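Local structure of acetyl xylan esterase (Metagenome, 6XYC) at residues A[233-236]-A[237-241]; A[213-216]-A[217-221]; A[186-189]-A[190-193]; A[268-271]-A[272-276]. The protein removes acetyl and feruloyl groups from complex natural xylans, probably by the serine-hydrolase chemistry of the alpha/beta hydrolase superfamily. All blocks are in the same frame, centred on the assembly; numbering follows the deposited sequence.

Interaction 1: residues A[233-236]-A[237-241]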
ATOM      1  N   VAL A 233      14.174   0.754   6.873  1.00 22.28           N
ATOM      2  CA  VAL A 233      13.292   1.892   7.112  1.00 21.19           C
ATOM      3  C   VAL A 233      13.192   2.082   8.617  1.00 23.85           C
ATOM      4  O   VAL A 233      12.721   1.172   9.316  1.00 23.48           O
ATOM      5  CB  VAL A 233      11.902   1.681   6.494  1.00 21.84           C
ATOM      6  CG1 VAL A 233      11.006   2.866   6.819  1.00 22.85           C
ATOM      7  CG2 VAL A 233      12.011   1.475   4.993  1.00 27.27           C
ATOM      8  N   PRO A 234      13.614   3.218   9.175  1.00 23.31           N
ATOM      9  CA  PRO A 234      13.673   3.330  10.639  1.00 21.18           C
ATOM     10  C   PRO A 234      12.298   3.376  11.294  1.00 23.35           C
ATOM     11  O   PRO A 234      11.342   3.957  10.768  1.00 21.95           O
ATOM     12  CB  PRO A 234      14.454   4.629  10.872  1.00 26.40           C
ATOM     13  CG  PRO A 234      14.297   5.414   9.601  1.00 23.00           C
ATOM     14  CD  PRO A 234      14.185   4.403   8.499  1.00 23.40           C
ATOM     15  N   HIS A 235      12.234   2.725  12.459  1.00 21.81           N
ATOM     16  CA  HIS A 235      11.069   2.716  13.340  1.00 23.66           C
ATOM     17  C   HIS A 235      10.475   4.107  13.539  1.00 22.35           C
ATOM     18  O   HIS A 235       9.251   4.259  13.668  1.00 22.23           O
ATOM     19  CB  HIS A 235      11.542   2.101  14.665  1.00 24.75           C
ATOM     20  CG  HIS A 235      10.466   1.798  15.657  1.00 23.93           C
ATOM     21  ND1 HIS A 235      10.170   2.645  16.702  1.00 23.04           N
ATOM     22  CD2 HIS A 235       9.688   0.701  15.825  1.00 23.44           C
ATOM     23  CE1 HIS A 235       9.214   2.108  17.438  1.00 27.05           C
ATOM     24  NE2 HIS A 235       8.902   0.930  16.927  1.00 25.97           N
ATOM     25  N   CYS A 236      11.322   5.139  13.571  1.00 23.36           N
ATOM     26  CA  CYS A 236      10.819   6.488  13.800  1.00 23.36           C
ATOM     27  C   CYS A 236       9.745   6.870  12.790  1.00 24.07           C
ATOM     28  O   CYS A 236       8.853   7.670  13.103  1.00 22.42           O
ATOM     29  CB  CYS A 236      11.974   7.487  13.743  1.00 25.22           C
ATOM     30  SG  CYS A 236      12.846   7.571  12.142  1.00 29.98           S
ATOM     31  N   GLN A 237       9.806   6.306  11.581  1.00 21.17           N
ATOM     32  CA  GLN A 237       8.818   6.633  10.559  1.00 23.74           C
ATOM     33  C   GLN A 237       7.405   6.286  11.018  1.00 22.19           C
ATOM     34  O   GLN A 237       6.468   7.078  10.844  1.00 21.53           O
ATOM     35  CB  GLN A 237       9.165   5.901   9.261  1.00 23.02           C
ATOM     36  CG  GLN A 237      10.399   6.446   8.564  1.00 21.62           C
ATOM     37  CD  GLN A 237      10.116   7.711   7.790  1.00 24.65           C
ATOM     38  OE1 GLN A 237       9.255   7.728   6.911  1.00 25.47           O
ATOM     39  NE2 GLN A 237      10.838   8.775   8.104  1.00 21.92           N
ATOM     40  N   SER A 238       7.229   5.105  11.615  1.00 23.12           N
ATOM     41  CA  SER A 238       5.907   4.697  12.080  1.00 21.75           C
ATOM     42  C   SER A 238       5.517   5.383  13.385  1.00 24.19           C
ATOM     43  O   SER A 238       4.331   5.671  13.597  1.00 22.71           O
ATOM     44  CB  SER A 238       5.859   3.179  12.242  1.00 22.52           C
ATOM     45  OG  SER A 238       5.927   2.536  10.976  1.00 21.13           O
ATOM     46  N   VAL A 239       6.481   5.640  14.274  1.00 22.74           N
ATOM     47  CA  VAL A 239       6.204   6.472  15.443  1.00 22.91           C
ATOM     48  C   VAL A 239       5.624   7.807  14.993  1.00 24.77           C
ATOM     49  O   VAL A 239       4.599   8.272  15.505  1.00 22.92           O
ATOM     50  CB  VAL A 239       7.484   6.670  16.276  1.00 24.77           C
ATOM     51  CG1 VAL A 239       7.251   7.711  17.347  1.00 24.52           C
ATOM     52  CG2 VAL A 239       7.938   5.349  16.884  1.00 25.66           C
ATOM     53  N   ASN A 240       6.267   8.428  14.002  1.00 24.98           N
ATOM     54  CA  ASN A 240       5.818   9.726  13.518  1.00 20.66           C
ATOM     55  C   ASN A 240       4.427   9.636  12.900  1.00 25.33           C
ATOM     56  O   ASN A 240       3.583  10.511  13.129  1.00 22.87           O
ATOM     57  CB  ASN A 240       6.823  10.277  12.507  1.00 25.30           C
ATOM     58  CG  ASN A 240       8.159  10.625  13.140  1.00 23.38           C
ATOM     59  OD1 ASN A 240       8.292  10.647  14.364  1.00 26.14           O
ATOM     60  ND2 ASN A 240       9.155  10.900  12.306  1.00 23.62           N
ATOM     61  N   LEU A 241       4.164   8.590  12.115  1.00 23.02           N
ATOM     62  CA  LEU A 241       2.850   8.455  11.500  1.00 21.90           C
ATOM     63  C   LEU A 241       1.760   8.320  12.556  1.00 21.51           C
ATOM     64  O   LEU A 241       0.699   8.942  12.442  1.00 20.89           O
ATOM     65  CB  LEU A 241       2.828   7.252  10.553  1.00 19.41           C
ATOM     66  CG  LEU A 241       1.588   7.114   9.666  1.00 22.18           C
ATOM     67  CD1 LEU A 241       1.383   8.369   8.818  1.00 22.12           C
ATOM     68  CD2 LEU A 241       1.695   5.889   8.772  1.00 24.11           C
TER
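Pro234 and Gln237 are joined by the turn that starts helix 236-248. Pro234 O accepts Gln237 N at 2.9 Å. The next bonds are helical. His235 O takes Val239 N at 3.2 Å, and Ser238 N makes a weak second bond to the same oxygen. Cys236 O takes Asn240 N at 2.8 Å.

The side chains follow this path. The imidazole of His235 reaches back toward the helix, and its ND1 lies 3.5 Å from Val239 CG2, set obliquely to the ring. CG of His235 is anti to the backbone N (chi1 -171°), which brings the ring within reach of Val239; NE2 is bonded to Ser256. Gln237 folds at chi2 (-79°). Its CG lies 4.0 Å from Val233 CG1, and its amide turns to the backbone of Val172 and Asp173. Asn240 CG lies 3.0 Å from Cys236 O. The ND2 of Asn240 is not bonded to that oxygen but to Asp173 OD2. An alanine at Asn240 would take away the amide, and the carboxylate of Asp173 would probably lose this donor.

Cys236 is also tied to Cys180 by a disulfide, so the first turn is pinned to the loop that carries Asp173 and Met177. Val233 lines the pocket of the bound inhibitor, and its N bonds to Asp230, the likely acid of a Ser-His-Asp triad. The segment is the link from the loop after strand 222-227 to the following helix, as in alpha/beta hydrolases.

Interaction 2: residues A[213-216]-A[217-221]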
ATOM      1  N   ASN A 213       1.898  13.830   5.495  1.00 22.13           N
ATOM      2  CA  ASN A 213       1.518  15.230   5.410  1.00 25.50           C
ATOM      3  C   ASN A 213       0.029  15.458   5.172  1.00 24.53           C
ATOM      4  O   ASN A 213      -0.427  16.598   5.299  1.00 27.18           O
ATOM      5  CB  ASN A 213       2.285  15.921   4.279  1.00 24.12           C
ATOM      6  CG  ASN A 213       3.753  16.095   4.586  1.00 25.84           C
ATOM      7  OD1 ASN A 213       4.609  15.694   3.800  1.00 26.69           O
ATOM      8  ND2 ASN A 213       4.057  16.699   5.732  1.00 25.89           N
ATOM      9  N   PHE A 214      -0.738  14.423   4.838  1.00 26.40           N
ATOM     10  CA  PHE A 214      -2.108  14.598   4.376  1.00 26.30           C
ATOM     11  C   PHE A 214      -3.121  13.852   5.230  1.00 27.35           C
ATOM     12  O   PHE A 214      -4.279  13.710   4.826  1.00 28.47           O
ATOM     13  CB  PHE A 214      -2.162  14.177   2.913  1.00 27.66           C
ATOM     14  CG  PHE A 214      -1.058  14.784   2.087  1.00 25.22           C
ATOM     15  CD1 PHE A 214      -1.116  16.119   1.720  1.00 24.94           C
ATOM     16  CD2 PHE A 214       0.049  14.037   1.710  1.00 26.25           C
ATOM     17  CE1 PHE A 214      -0.107  16.688   0.972  1.00 27.18           C
ATOM     18  CE2 PHE A 214       1.064  14.601   0.960  1.00 27.34           C
ATOM     19  CZ  PHE A 214       0.986  15.931   0.592  1.00 25.09           C
ATOM     20  N   VAL A 215      -2.727  13.432   6.430  1.00 26.45           N
ATOM     21  CA  VAL A 215      -3.627  12.724   7.331  1.00 28.36           C
ATOM     22  C   VAL A 215      -4.725  13.670   7.798  1.00 29.32           C
ATOM     23  O   VAL A 215      -4.460  14.816   8.188  1.00 27.71           O
ATOM     24  CB  VAL A 215      -2.840  12.154   8.518  1.00 26.48           C
ATOM     25  CG1 VAL A 215      -3.751  11.353   9.423  1.00 29.71           C
ATOM     26  CG2 VAL A 215      -1.685  11.304   8.014  1.00 25.39           C
ATOM     27  N   ASP A 216      -5.967  13.191   7.766  1.00 30.56           N
ATOM     28  CA  ASP A 216      -7.125  13.976   8.168  1.00 32.87           C
ATOM     29  C   ASP A 216      -8.009  13.122   9.066  1.00 33.69           C
ATOM     30  O   ASP A 216      -7.997  11.891   8.981  1.00 30.19           O
ATOM     31  CB  ASP A 216      -7.925  14.458   6.951  1.00 36.03           C
ATOM     32  CG  ASP A 216      -9.133  15.289   7.337  1.00 45.32           C
ATOM     33  OD1 ASP A 216     -10.102  14.716   7.877  1.00 45.54           O
ATOM     34  OD2 ASP A 216      -9.117  16.515   7.102  1.00 54.01           O
ATOM     35  N   LYS A 217      -8.781  13.792   9.926  1.00 32.76           N
ATOM     36  CA  LYS A 217      -9.663  13.090  10.854  1.00 36.12           C
ATOM     37  C   LYS A 217     -10.554  12.074  10.148  1.00 35.59           C
ATOM     38  O   LYS A 217     -10.933  11.061  10.745  1.00 36.37           O
ATOM     39  CB  LYS A 217     -10.500  14.130  11.616  1.00 42.27           C
ATOM     40  CG  LYS A 217     -11.915  13.718  11.951  1.00 51.26           C
ATOM     41  CD  LYS A 217     -12.742  14.927  12.407  1.00 65.87           C
ATOM     42  CE  LYS A 217     -13.241  15.749  11.227  1.00 70.55           C
ATOM     43  NZ  LYS A 217     -14.504  15.206  10.659  1.00 89.95           N
ATOM     44  N   ASP A 218     -10.878  12.314   8.881  1.00 35.60           N
ATOM     45  CA  ASP A 218     -11.830  11.481   8.162  1.00 37.76           C
ATOM     46  C   ASP A 218     -11.183  10.306   7.437  1.00 38.34           C
ATOM     47  O   ASP A 218     -11.882   9.589   6.712  1.00 30.69           O
ATOM     48  CB  ASP A 218     -12.610  12.318   7.140  1.00 46.81           C
ATOM     49  CG  ASP A 218     -13.570  13.294   7.791  1.00 59.32           C
ATOM     50  OD1 ASP A 218     -13.989  13.050   8.941  1.00 58.26           O
ATOM     51  OD2 ASP A 218     -13.911  14.311   7.149  1.00 65.07           O
ATOM     52  N   ASP A 219      -9.880  10.091   7.601  1.00 35.58           N
ATOM     53  CA  ASP A 219      -9.220   9.000   6.903  1.00 29.84           C
ATOM     54  C   ASP A 219      -9.709   7.652   7.436  1.00 29.71           C
ATOM     55  O   ASP A 219     -10.110   7.544   8.599  1.00 27.89           O
ATOM     56  CB  ASP A 219      -7.707   9.084   7.073  1.00 27.75           C
ATOM     57  CG  ASP A 219      -7.102  10.249   6.329  1.00 31.38           C
ATOM     58  OD1 ASP A 219      -7.731  10.745   5.373  1.00 29.89           O
ATOM     59  OD2 ASP A 219      -5.987  10.667   6.696  1.00 31.28           O
ATOM     60  N   PRO A 220      -9.682   6.607   6.608  1.00 27.96           N
ATOM     61  CA  PRO A 220      -9.959   5.261   7.128  1.00 25.95           C
ATOM     62  C   PRO A 220      -8.967   4.885   8.221  1.00 27.21           C
ATOM     63  O   PRO A 220      -7.848   5.402   8.285  1.00 26.92           O
ATOM     64  CB  PRO A 220      -9.812   4.353   5.896  1.00 29.08           C
ATOM     65  CG  PRO A 220      -9.036   5.172   4.886  1.00 28.18           C
ATOM     66  CD  PRO A 220      -9.394   6.606   5.162  1.00 27.96           C
ATOM     67  N   ASP A 221      -9.391   3.974   9.095  1.00 26.44           N
ATOM     68  CA  ASP A 221      -8.522   3.507  10.169  1.00 26.04           C
ATOM     69  C   ASP A 221      -7.268   2.858   9.597  1.00 26.48           C
ATOM     70  O   ASP A 221      -7.289   2.247   8.523  1.00 24.60           O
ATOM     71  CB  ASP A 221      -9.250   2.494  11.053  1.00 29.33           C
ATOM     72  CG  ASP A 221     -10.385   3.113  11.841  1.00 31.18           C
ATOM     73  OD1 ASP A 221     -10.714   4.289  11.600  1.00 31.56           O
ATOM     74  OD2 ASP A 221     -10.948   2.408  12.701  1.00 32.71           O
TER
HETATM   75  O   HOH W   1      -6.606  12.685   4.095  1.00 28.12           O
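Asp219 folds back over Asp216 across a type I beta turn that runs from Asp216 to Asp219. The turn is closed by Asp219 N, which bonds to Asp216 O at 2.9 Å.

The side chain of Asp219 can be followed outward. Its CB lies 3.4 Å from Asp216 O. CG comes closer to the same oxygen. It stands anti to the carbonyl carbon (chi1 -70°), which carries the carboxylate back over the start of the turn. There OD2 accepts Asp216 N at 2.7 Å. The N-H points straight at the oxygen but meets it from above the carboxylate plane, 56° out of it. OD2 also lies against Val215, near CA and 3.6 Å from CG1. The other oxygen meets a water 2.6 Å from both Asp219 OD1 and Phe214 O, which may link the two.

Asp216 answers from the other end. Its OD1 accepts Asp218 N at 2.7 Å through the anti lone pair, which makes an Asx turn inside the beta turn. Lys217 bends at chi3 and chi4 and sets NZ 2.8 Å from Asp218 OD1 in a salt bridge, on the syn side, tilted out of the carboxylate plane.

Outside the turn, Val215 rests on Val244 and Tyr245 of helix 236-248, and Asp219 touches Val132. The turn lies at the surface, in the loop before strand 222-227. Asp216 and Asp218 stand close as like charges, which Lys217 probably offsets in part. Backbone N-H groups grip two of the carboxylates, so the turn is held largely by acids accepting from main-chain donors.

Interaction 3: residues A[186-189]-A[190-193]. With AES (4-(2-aminoethyl)benzenesulfonyl fluoride), chain B.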
ATOM      1  N   ALA A 186      20.836  12.452  -3.006  1.00 31.09           N
ATOM      2  CA  ALA A 186      20.380  12.057  -4.335  1.00 27.90           C
ATOM      3  C   ALA A 186      20.685  10.603  -4.664  1.00 28.24           C
ATOM      4  O   ALA A 186      20.270  10.121  -5.724  1.00 29.12           O
ATOM      5  CB  ALA A 186      21.009  12.974  -5.387  1.00 32.21           C
ATOM      6  N   SER A 187      21.376   9.901  -3.782  1.00 29.49           N
ATOM      7  CA  SER A 187      21.781   8.521  -3.994  1.00 28.26           C
ATOM      8  C   SER A 187      20.693   7.509  -3.676  1.00 29.65           C
ATOM      9  O   SER A 187      20.864   6.324  -3.980  1.00 29.81           O
ATOM     10  CB  SER A 187      22.981   8.214  -3.089  1.00 28.23           C
ATOM     11  OG  SER A 187      22.591   8.294  -1.731  1.00 35.79           O
ATOM     12  N   THR A 188      19.597   7.934  -3.079  1.00 25.89           N
ATOM     13  CA  THR A 188      18.700   7.033  -2.378  1.00 26.08           C
ATOM     14  C   THR A 188      17.464   6.721  -3.206  1.00 24.97           C
ATOM     15  O   THR A 188      17.196   7.358  -4.230  1.00 23.53           O
ATOM     16  CB  THR A 188      18.295   7.650  -1.040  1.00 24.68           C
ATOM     17  OG1 THR A 188      17.656   8.911  -1.256  1.00 24.24           O
ATOM     18  CG2 THR A 188      19.518   7.850  -0.153  1.00 26.02           C
ATOM     19  N   PRO A 189      16.675   5.727  -2.782  1.00 27.06           N
ATOM     20  CA  PRO A 189      15.493   5.347  -3.579  1.00 25.59           C
ATOM     21  C   PRO A 189      14.459   6.452  -3.734  1.00 25.78           C
ATOM     22  O   PRO A 189      13.846   6.564  -4.804  1.00 26.84           O
ATOM     23  CB  PRO A 189      14.932   4.141  -2.810  1.00 27.07           C
ATOM     24  CG  PRO A 189      16.168   3.521  -2.151  1.00 28.07           C
ATOM     25  CD  PRO A 189      16.989   4.732  -1.735  1.00 26.62           C
ATOM     26  N   GLU A 190      14.227   7.265  -2.698  1.00 24.49           N
ATOM     27  CA  GLU A 190      13.259   8.347  -2.842  1.00 24.66           C
ATOM     28  C   GLU A 190      13.746   9.401  -3.826  1.00 24.36           C
ATOM     29  O   GLU A 190      12.926  10.059  -4.478  1.00 24.25           O
ATOM     30  CB  GLU A 190      12.953   8.994  -1.490  1.00 25.92           C
ATOM     31  CG  GLU A 190      14.165   9.495  -0.746  1.00 25.07           C
ATOM     32  CD  GLU A 190      14.594   8.539   0.341  1.00 27.94           C
ATOM     33  OE1 GLU A 190      14.657   8.945   1.520  1.00 27.49           O
ATOM     34  OE2 GLU A 190      14.868   7.365   0.019  1.00 23.60           O
ATOM     35  N   ALA A 191      15.066   9.579  -3.944  1.00 24.21           N
ATOM     36  CA  ALA A 191      15.606  10.486  -4.955  1.00 25.97           C
ATOM     37  C   ALA A 191      15.233  10.012  -6.353  1.00 26.99           C
ATOM     38  O   ALA A 191      14.834  10.813  -7.206  1.00 26.82           O
ATOM     39  CB  ALA A 191      17.127  10.598  -4.814  1.00 24.74           C
ATOM     40  N   VAL A 192      15.339   8.706  -6.600  1.00 24.67           N
ATOM     41  CA  VAL A 192      14.938   8.152  -7.892  1.00 25.28           C
ATOM     42  C   VAL A 192      13.449   8.367  -8.120  1.00 26.98           C
ATOM     43  O   VAL A 192      13.015   8.707  -9.228  1.00 26.49           O
ATOM     44  CB  VAL A 192      15.310   6.657  -7.956  1.00 25.61           C
ATOM     45  CG1 VAL A 192      14.853   6.048  -9.269  1.00 28.49           C
ATOM     46  CG2 VAL A 192      16.809   6.471  -7.758  1.00 24.99           C
ATOM     47  N   LEU A 193      12.646   8.179  -7.070  1.00 24.04           N
ATOM     48  CA  LEU A 193      11.204   8.332  -7.192  1.00 22.46           C
ATOM     49  C   LEU A 193      10.821   9.730  -7.656  1.00 25.79           C
ATOM     50  O   LEU A 193       9.829   9.890  -8.378  1.00 25.34           O
ATOM     51  CB  LEU A 193      10.536   8.027  -5.847  1.00 23.61           C
ATOM     52  CG  LEU A 193       9.022   8.054  -5.716  1.00 23.54           C
ATOM     53  CD1 LEU A 193       8.398   6.981  -6.598  1.00 24.86           C
ATOM     54  CD2 LEU A 193       8.612   7.855  -4.261  1.00 25.25           C
TER
HETATM   55  C3  AES B 701      14.515   1.461   1.388  1.00 36.99           C
HETATM   56  C2  AES B 701      13.640   0.422   1.496  1.00 40.03           C
HETATM   57  C1  AES B 701      12.314   0.640   1.276  1.00 28.39           C
HETATM   58  S   AES B 701      11.268  -0.739   1.388  1.00 28.32           S
HETATM   59  O1S AES B 701      10.570  -0.954   0.094  1.00 25.03           O
HETATM   60  O2S AES B 701      12.083  -1.949   1.453  1.00 28.77           O
HETATM   61  C6  AES B 701      11.830   1.866   0.954  1.00 36.78           C
HETATM   62  C5  AES B 701      12.714   2.920   0.845  1.00 40.82           C
HETATM   63  C4  AES B 701      14.057   2.712   1.057  1.00 49.44           C
HETATM   64  C7  AES B 701      15.072   3.899   0.954  1.00 42.50           C
HETATM   65  C8  AES B 701      14.654   5.047   1.906  1.00 35.40           C
HETATM   66  N8  AES B 701      15.775   5.918   2.029  1.00 34.80           N
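Thr188 and Ala191 meet at the start of helix 189-193, where Thr188 holds the N-cap position. The backbone bonds come first. Thr188 O takes Val192 N at 3.3 Å, and makes a weak bond to Ala191 N. Pro189 O takes Leu193 N at 3.0 Å.

Van der Waals contacts fill in the turn. Ala191 CB sits 3.3 Å from Ala186 O and touches Thr188 O as well. The hydroxyl of Thr188 lies between its backbone N and carbonyl carbon (chi1 59°), close to the carboxylate of Glu190, but its hydrogen bond goes to Asp185 O.

The polar contact with the ligand is made by Glu190. Its first torsion is near +60° and its chain bends at chi2, which carries the carboxylate past Thr188 toward the bound 4-(2-aminoethyl)benzenesulfonyl group. There OE2 accepts from the ligand amine N8 at 2.6 Å. OE1 is held by Asn184 ND2, so both oxygens of the carboxylate have a partner, which probably limits its rotation. The ligand is further hydrogen-bonded to Ala49 N, Ser122 N and His262 NE2.

Apolar contact with the ligand falls to Pro189. Its CG lies 3.3 Å from C7, the ligand carbon joined to the ring. CD is also close to C7.

Glu190 meets the amine end, and the Pro189 ring lies against the adjoining carbon. An amine would probably be protonated here, and the pairing with Glu190 is likely to draw added strength from opposite charges, inside a pocket that also has apolar walls.

Interaction 4: residues A[268-271]-A[272-276]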
ATOM      1  N   ASP A 268       5.035 -13.156  11.086  1.00 28.00           N
ATOM      2  CA  ASP A 268       4.803 -14.368  11.863  1.00 28.44           C
ATOM      3  C   ASP A 268       3.344 -14.405  12.291  1.00 28.94           C
ATOM      4  O   ASP A 268       2.586 -13.454  12.084  1.00 28.54           O
ATOM      5  CB  ASP A 268       5.763 -14.461  13.060  1.00 30.80           C
ATOM      6  CG  ASP A 268       5.430 -13.485  14.188  1.00 31.25           C
ATOM      7  OD1 ASP A 268       6.220 -13.406  15.150  1.00 35.09           O
ATOM      8  OD2 ASP A 268       4.396 -12.789  14.132  1.00 33.14           O
ATOM      9  N   THR A 269       2.957 -15.523  12.908  1.00 30.49           N
ATOM     10  CA  THR A 269       1.549 -15.764  13.207  1.00 29.38           C
ATOM     11  C   THR A 269       0.949 -14.619  14.015  1.00 28.14           C
ATOM     12  O   THR A 269      -0.165 -14.169  13.733  1.00 27.84           O
ATOM     13  CB  THR A 269       1.393 -17.085  13.965  1.00 30.41           C
ATOM     14  OG1 THR A 269       1.910 -18.161  13.170  1.00 33.73           O
ATOM     15  CG2 THR A 269      -0.077 -17.342  14.295  1.00 32.87           C
ATOM     16  N   GLN A 270       1.681 -14.128  15.014  1.00 28.12           N
ATOM     17  CA  GLN A 270       1.135 -13.123  15.918  1.00 29.25           C
ATOM     18  C   GLN A 270       0.729 -11.860  15.167  1.00 27.77           C
ATOM     19  O   GLN A 270      -0.394 -11.365  15.320  1.00 28.13           O
ATOM     20  CB  GLN A 270       2.163 -12.804  17.001  1.00 30.98           C
ATOM     21  CG  GLN A 270       1.933 -11.495  17.717  1.00 29.97           C
ATOM     22  CD  GLN A 270       2.834 -11.346  18.929  1.00 31.73           C
ATOM     23  OE1 GLN A 270       3.856 -12.023  19.042  1.00 30.53           O
ATOM     24  NE2 GLN A 270       2.455 -10.461  19.844  1.00 36.17           N
ATOM     25  N   TYR A 271       1.629 -11.318  14.348  1.00 26.36           N
ATOM     26  CA  TYR A 271       1.348 -10.051  13.686  1.00 25.79           C
ATOM     27  C   TYR A 271       0.507 -10.230  12.436  1.00 26.99           C
ATOM     28  O   TYR A 271      -0.228  -9.310  12.062  1.00 23.49           O
ATOM     29  CB  TYR A 271       2.666  -9.360  13.397  1.00 26.22           C
ATOM     30  CG  TYR A 271       3.434  -9.192  14.677  1.00 24.14           C
ATOM     31  CD1 TYR A 271       2.953  -8.369  15.686  1.00 26.46           C
ATOM     32  CD2 TYR A 271       4.608  -9.893  14.915  1.00 25.96           C
ATOM     33  CE1 TYR A 271       3.639  -8.219  16.869  1.00 26.06           C
ATOM     34  CE2 TYR A 271       5.301  -9.749  16.101  1.00 25.03           C
ATOM     35  CZ  TYR A 271       4.807  -8.907  17.075  1.00 27.64           C
ATOM     36  OH  TYR A 271       5.488  -8.758  18.256  1.00 27.67           O
ATOM     37  N   PHE A 272       0.567 -11.399  11.794  1.00 25.61           N
ATOM     38  CA  PHE A 272      -0.455 -11.727  10.805  1.00 25.98           C
ATOM     39  C   PHE A 272      -1.841 -11.704  11.443  1.00 27.22           C
ATOM     40  O   PHE A 272      -2.798 -11.196  10.848  1.00 26.26           O
ATOM     41  CB  PHE A 272      -0.188 -13.099  10.188  1.00 27.61           C
ATOM     42  CG  PHE A 272       0.987 -13.141   9.249  1.00 27.79           C
ATOM     43  CD1 PHE A 272       1.542 -11.984   8.716  1.00 28.15           C
ATOM     44  CD2 PHE A 272       1.529 -14.360   8.888  1.00 27.71           C
ATOM     45  CE1 PHE A 272       2.629 -12.051   7.852  1.00 28.75           C
ATOM     46  CE2 PHE A 272       2.605 -14.438   8.025  1.00 28.82           C
ATOM     47  CZ  PHE A 272       3.160 -13.282   7.505  1.00 27.78           C
ATOM     48  N   LYS A 273      -1.970 -12.256  12.659  1.00 26.20           N
ATOM     49  CA  LYS A 273      -3.252 -12.230  13.354  1.00 27.90           C
ATOM     50  C   LYS A 273      -3.677 -10.798  13.652  1.00 28.14           C
ATOM     51  O   LYS A 273      -4.860 -10.457  13.527  1.00 26.85           O
ATOM     52  CB  LYS A 273      -3.177 -13.047  14.645  1.00 30.65           C
ATOM     53  CG  LYS A 273      -4.534 -13.280  15.321  1.00 33.60           C
ATOM     54  CD  LYS A 273      -4.399 -14.110  16.600  1.00 35.23           C
ATOM     55  CE  LYS A 273      -5.384 -13.668  17.682  1.00 45.57           C
ATOM     56  NZ  LYS A 273      -6.790 -13.584  17.197  1.00 49.40           N
ATOM     57  N   ASP A 274      -2.728  -9.940  14.048  1.00 27.80           N
ATOM     58  CA  ASP A 274      -3.054  -8.529  14.231  1.00 28.17           C
ATOM     59  C   ASP A 274      -3.647  -7.948  12.955  1.00 27.83           C
ATOM     60  O   ASP A 274      -4.646  -7.217  13.003  1.00 26.34           O
ATOM     61  CB  ASP A 274      -1.810  -7.737  14.644  1.00 29.04           C
ATOM     62  CG  ASP A 274      -1.329  -8.080  16.041  1.00 30.83           C
ATOM     63  OD1 ASP A 274      -2.157  -8.454  16.897  1.00 29.74           O
ATOM     64  OD2 ASP A 274      -0.111  -7.951  16.286  1.00 30.84           O
ATOM     65  N   MET A 275      -3.055  -8.272  11.799  1.00 26.30           N
ATOM     66  CA  MET A 275      -3.543  -7.714  10.541  1.00 23.14           C
ATOM     67  C   MET A 275      -4.922  -8.267  10.196  1.00 26.41           C
ATOM     68  O   MET A 275      -5.824  -7.519   9.813  1.00 24.94           O
ATOM     69  CB  MET A 275      -2.561  -8.017   9.406  1.00 25.80           C
ATOM     70  CG  MET A 275      -3.147  -7.780   8.016  1.00 23.48           C
ATOM     71  SD  MET A 275      -2.005  -8.059   6.642  1.00 23.12           S
ATOM     72  CE  MET A 275      -1.587  -9.773   6.878  1.00 25.43           C
ATOM     73  N   THR A 276      -5.097  -9.588  10.304  1.00 27.63           N
ATOM     74  CA  THR A 276      -6.367 -10.189   9.910  1.00 26.60           C
ATOM     75  C   THR A 276      -7.473  -9.848  10.898  1.00 26.32           C
ATOM     76  O   THR A 276      -8.622  -9.663  10.492  1.00 26.60           O
ATOM     77  CB  THR A 276      -6.225 -11.709   9.763  1.00 26.40           C
ATOM     78  OG1 THR A 276      -5.663 -12.271  10.953  1.00 28.30           O
ATOM     79  CG2 THR A 276      -5.335 -12.044   8.579  1.00 27.56           C
TER
HETATM   80  O   HOH W   2       0.391  -8.321  18.917  1.00 34.33           O
HETATM   81  O   HOH W   3      -1.946 -11.479  17.554  1.00 36.00           O
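The N-terminal end of helix 269-284 is where Asp268 and Phe272 meet. Asp268 is the N-cap. Its OD2 accepts Tyr271 N at 3.1 Å, nearly straight along the C-O axis, while its carbonyl O accepts Phe272 N at 2.9 Å. The same residue thus satisfies two N-H groups at the helix start. Thr269 O, Gln270 O and Tyr271 O continue the ladder to Lys273, Asp274 and Met275.

The Phe272 ring lies beside the cap. Its chi1 (-72°) sets the ring beside the Asp268 backbone, and chi2 (-17°) turns a face to it. Asp268 O is over that face, 3.3 Å from Phe272 CG, and Asp268 N stands 4.0 Å above the plane over the ring centre. Beyond the cap the ring touches Ile63 and Pro66 of helix 56-69 and Trp168. An alanine in place of Phe272 would remove this ring, and a gap would probably open between the helix start and helix 56-69.

Tyr271 and Asp274 run side by side, pointing the same way, with their planes 58° apart. Asp274 OD2 approaches Tyr271 CD1 at 3.2 Å. Gln270 CG covers a face of the tyrosine ring. One water, 2.7 Å from Asp274 OD2, also accepts from Gln270 NE2, and another joins Gln270 O to Asp274 OD1.

Tyr271 and Met275 face the sheet through strand 164-168, and Tyr271 also reaches strand 252-257. This is a side-chain-capped helix end, packed on the central sheet of an alpha/beta hydrolase fold.

How the interactions relate
Along the chain the order is interaction 3, interaction 2, interaction 1, interaction 4. All four are local, so none nests in or crosses another, and no two touch. Interaction 3 ends the loop after strand 164-168 and starts helix 189-193 on the inhibitor pocket. Interaction 2 turns the chain between helix 203-208 and strand 222-227. Interaction 1 follows that strand and starts helix 236-248; its Val233 lines the same pocket as residues of interaction 3. Interaction 4 starts the last helix, after strand 252-257. Interactions 1 and 2 come within about 4 Å at their nearest atoms; the centres of 3 and 4 are about 32 Å apart.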